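Local coordinates for protein N-acetylglucosaminidase (Paenibacillus barengoltzii, PDB 6INX) that probably hydrolyses N-acetylglucosamine-containing glycans, as a family 18 glycoside hydrolase with N-acetylglucosaminidase activity, at residues T184-L194 with H198-F209. Numbering follows the deposited sequence.
Sequences TYDMRGGFQTL and HTNLYTGTGDLF
In the TIM barrel of this family 18 glycoside hydrolase, the loop between barrel strand 179-183 and helix 213-222 folds back, and residues 184-194 meet 198-209 around the buried side chain of R188. Extended from CG to NE, its chain brings the NE and NH2 side of the guanidinium against two neighbouring acceptors: R188 NE makes a salt bridge to D207 OD2 at 2.8 Å, whose hydrogen bond is weak, bent to 119°, while R188 NH2 donates to F209 O at 3.0 Å, in the guanidinium plane but from above the carbonyl plane. Further bonds to H197 O and I211 O tie the group to the flanking chain. Nearer the barrel, T199 OG1 donates to T184 O (2.7 Å), M187 N reaches a lone pair of H198 O (2.9 Å), and D186 N meets H198 ND1 in the ring plane (2.9 Å), which helps to fix the rotation of the imidazole. D186 OD1 hydrogen-bonds to Y237 OH and forms a salt bridge with R239. The Q192 amide lies over one face of the F209 ring, their planes 30° apart, with OE1 3.5 Å above the ring centre, while L194 CD2 touches the ring edge at F209 CD2 (3.9 Å).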
# COMPACT_ATOMS: atom_id res chain seq x y z
N THR A 184 -13.04 1.57 7.64
CA THR A 184 -12.86 2.01 6.26
C THR A 184 -12.76 3.54 6.18
O THR A 184 -13.51 4.23 5.48
CB THR A 184 -13.92 1.42 5.33
OG1 THR A 184 -15.23 1.77 5.80
CG2 THR A 184 -13.79 -0.09 5.25
N TYR A 185 -11.80 4.05 6.94
CA TYR A 185 -11.42 5.46 6.97
C TYR A 185 -9.96 5.50 7.37
O TYR A 185 -9.39 4.50 7.83
CB TYR A 185 -12.33 6.31 7.87
CG TYR A 185 -12.69 5.75 9.23
CD1 TYR A 185 -11.75 5.68 10.24
CD2 TYR A 185 -13.98 5.32 9.50
CE1 TYR A 185 -12.08 5.18 11.50
CE2 TYR A 185 -14.33 4.83 10.76
CZ TYR A 185 -13.37 4.76 11.74
OH TYR A 185 -13.68 4.27 13.00
N ASP A 186 -9.33 6.67 7.20
CA ASP A 186 -7.86 6.78 7.29
C ASP A 186 -7.17 5.76 6.40
O ASP A 186 -6.05 5.33 6.68
CB ASP A 186 -7.33 6.64 8.72
CG ASP A 186 -7.94 7.62 9.69
OD1 ASP A 186 -8.30 8.73 9.28
OD2 ASP A 186 -8.04 7.25 10.89
N MET A 187 -7.84 5.32 5.32
CA MET A 187 -7.26 4.28 4.48
C MET A 187 -6.08 4.79 3.69
O MET A 187 -5.21 3.99 3.29
CB MET A 187 -8.31 3.68 3.54
CG MET A 187 -9.34 2.81 4.28
SD MET A 187 -10.51 1.94 3.23
CE MET A 187 -11.52 3.31 2.65
N ARG A 188 -6.04 6.10 3.47
CA ARG A 188 -4.89 6.85 3.00
C ARG A 188 -4.77 8.02 3.97
O ARG A 188 -5.75 8.72 4.21
CB ARG A 188 -5.14 7.38 1.59
CG ARG A 188 -5.33 6.25 0.59
CD ARG A 188 -5.91 6.74 -0.74
NE ARG A 188 -6.07 5.60 -1.63
CZ ARG A 188 -7.02 4.67 -1.53
NH1 ARG A 188 -7.93 4.73 -0.57
NH2 ARG A 188 -7.04 3.64 -2.38
N GLY A 189 -3.59 8.19 4.54
CA GLY A 189 -3.44 9.18 5.59
C GLY A 189 -1.99 9.39 5.98
O GLY A 189 -1.17 9.74 5.13
N GLY A 190 -1.66 9.14 7.25
CA GLY A 190 -0.39 9.59 7.80
C GLY A 190 0.83 8.81 7.34
O GLY A 190 1.95 9.22 7.66
N PHE A 191 0.65 7.72 6.61
CA PHE A 191 1.79 6.94 6.13
C PHE A 191 2.10 7.13 4.65
O PHE A 191 3.06 6.53 4.15
CB PHE A 191 1.59 5.45 6.42
CG PHE A 191 1.52 5.13 7.89
CD1 PHE A 191 2.64 5.28 8.68
CD2 PHE A 191 0.33 4.73 8.48
CE1 PHE A 191 2.59 5.00 10.05
CE2 PHE A 191 0.28 4.45 9.84
CZ PHE A 191 1.42 4.59 10.62
N GLN A 192 1.33 7.95 3.93
CA GLN A 192 1.59 8.13 2.51
C GLN A 192 1.59 9.60 2.12
O GLN A 192 0.82 10.41 2.65
CB GLN A 192 0.61 7.31 1.63
CG GLN A 192 -0.83 7.77 1.71
CD GLN A 192 -1.73 6.89 0.87
OE1 GLN A 192 -2.01 5.74 1.22
NE2 GLN A 192 -2.18 7.43 -0.28
N THR A 193 2.46 9.93 1.16
CA THR A 193 2.55 11.28 0.63
C THR A 193 1.78 11.44 -0.67
O THR A 193 1.73 12.55 -1.21
CB THR A 193 4.01 11.66 0.39
OG1 THR A 193 4.61 10.69 -0.47
CG2 THR A 193 4.79 11.71 1.70
N LEU A 194 1.16 10.37 -1.17
CA LEU A 194 0.30 10.47 -2.35
C LEU A 194 -1.12 10.79 -1.90
O LEU A 194 -1.64 10.15 -1.00
CB LEU A 194 0.29 9.13 -3.09
CG LEU A 194 -0.37 9.25 -4.46
CD1 LEU A 194 0.53 10.02 -5.42
CD2 LEU A 194 -0.66 7.85 -5.02
N HIS A 198 -9.64 8.98 1.62
CA HIS A 198 -9.36 8.26 2.86
C HIS A 198 -10.48 7.32 3.27
O HIS A 198 -10.25 6.42 4.08
CB HIS A 198 -8.92 9.22 3.98
CG HIS A 198 -10.02 9.75 4.85
ND1 HIS A 198 -10.33 9.18 6.07
CD2 HIS A 198 -10.80 10.85 4.74
CE1 HIS A 198 -11.29 9.88 6.64
NE2 HIS A 198 -11.60 10.90 5.86
N THR A 199 -11.68 7.49 2.71
CA THR A 199 -12.84 6.73 3.14
C THR A 199 -13.72 6.38 1.94
O THR A 199 -14.95 6.41 2.00
CB THR A 199 -13.54 7.45 4.30
OG1 THR A 199 -14.54 6.62 4.89
CG2 THR A 199 -14.12 8.81 3.89
N ASN A 200 -13.07 5.98 0.84
CA ASN A 200 -13.75 5.78 -0.43
C ASN A 200 -14.49 4.45 -0.52
O ASN A 200 -13.95 3.40 -0.18
CB ASN A 200 -12.75 5.85 -1.59
CG ASN A 200 -11.55 4.91 -1.42
OD1 ASN A 200 -10.94 4.84 -0.34
ND2 ASN A 200 -11.19 4.21 -2.50
N LEU A 201 -15.73 4.51 -1.03
CA LEU A 201 -16.50 3.31 -1.26
C LEU A 201 -15.81 2.36 -2.24
O LEU A 201 -15.69 1.17 -1.98
CB LEU A 201 -17.91 3.68 -1.73
CG LEU A 201 -18.82 2.49 -1.98
CD1 LEU A 201 -18.93 1.64 -0.72
CD2 LEU A 201 -20.21 2.96 -2.42
N TYR A 202 -15.39 2.88 -3.41
CA TYR A 202 -14.78 2.03 -4.43
C TYR A 202 -13.37 2.51 -4.76
O TYR A 202 -13.03 3.68 -4.61
CB TYR A 202 -15.59 2.01 -5.74
CG TYR A 202 -16.97 1.42 -5.63
CD1 TYR A 202 -17.18 0.06 -5.47
CD2 TYR A 202 -18.09 2.24 -5.69
CE1 TYR A 202 -18.47 -0.47 -5.38
CE2 TYR A 202 -19.36 1.73 -5.60
CZ TYR A 202 -19.55 0.39 -5.45
OH TYR A 202 -20.84 -0.11 -5.36
N THR A 203 -12.56 1.58 -5.26
CA THR A 203 -11.20 1.90 -5.70
C THR A 203 -11.24 2.60 -7.05
O THR A 203 -12.01 2.23 -7.94
CB THR A 203 -10.38 0.61 -5.79
OG1 THR A 203 -10.38 -0.02 -4.50
CG2 THR A 203 -8.95 0.90 -6.22
N GLY A 204 -10.44 3.65 -7.19
CA GLY A 204 -10.41 4.44 -8.40
C GLY A 204 -9.25 4.10 -9.32
O GLY A 204 -8.16 3.73 -8.88
N THR A 205 -9.49 4.28 -10.62
CA THR A 205 -8.45 4.06 -11.62
C THR A 205 -7.35 5.11 -11.46
O THR A 205 -7.61 6.29 -11.22
CB THR A 205 -9.04 4.11 -13.04
OG1 THR A 205 -8.01 3.80 -14.01
CG2 THR A 205 -9.60 5.49 -13.38
N GLY A 206 -6.10 4.66 -11.57
CA GLY A 206 -4.98 5.56 -11.48
C GLY A 206 -4.41 5.79 -10.10
O GLY A 206 -3.47 6.57 -9.96
N ASP A 207 -4.97 5.16 -9.06
CA ASP A 207 -4.45 5.24 -7.70
C ASP A 207 -3.45 4.11 -7.48
O ASP A 207 -3.79 2.94 -7.68
CB ASP A 207 -5.61 5.09 -6.71
CG ASP A 207 -5.23 5.48 -5.29
OD1 ASP A 207 -4.03 5.67 -5.03
OD2 ASP A 207 -6.15 5.57 -4.44
N LEU A 208 -2.22 4.44 -7.07
CA LEU A 208 -1.24 3.40 -6.75
C LEU A 208 -1.68 2.56 -5.57
O LEU A 208 -1.28 1.39 -5.44
CB LEU A 208 0.13 4.01 -6.45
CG LEU A 208 0.85 4.70 -7.61
CD1 LEU A 208 2.15 5.32 -7.13
CD2 LEU A 208 1.11 3.75 -8.77
N PHE A 209 -2.50 3.12 -4.68
CA PHE A 209 -3.03 2.41 -3.52
C PHE A 209 -4.42 1.92 -3.89
O PHE A 209 -5.21 2.66 -4.49
CB PHE A 209 -3.06 3.36 -2.33
CG PHE A 209 -1.69 3.82 -1.91
CD1 PHE A 209 -0.99 3.10 -0.95
CD2 PHE A 209 -1.11 4.93 -2.47
CE1 PHE A 209 0.29 3.50 -0.57
CE2 PHE A 209 0.17 5.33 -2.09
CZ PHE A 209 0.86 4.62 -1.13
O HOH W 1 -3.63 7.40 -2.97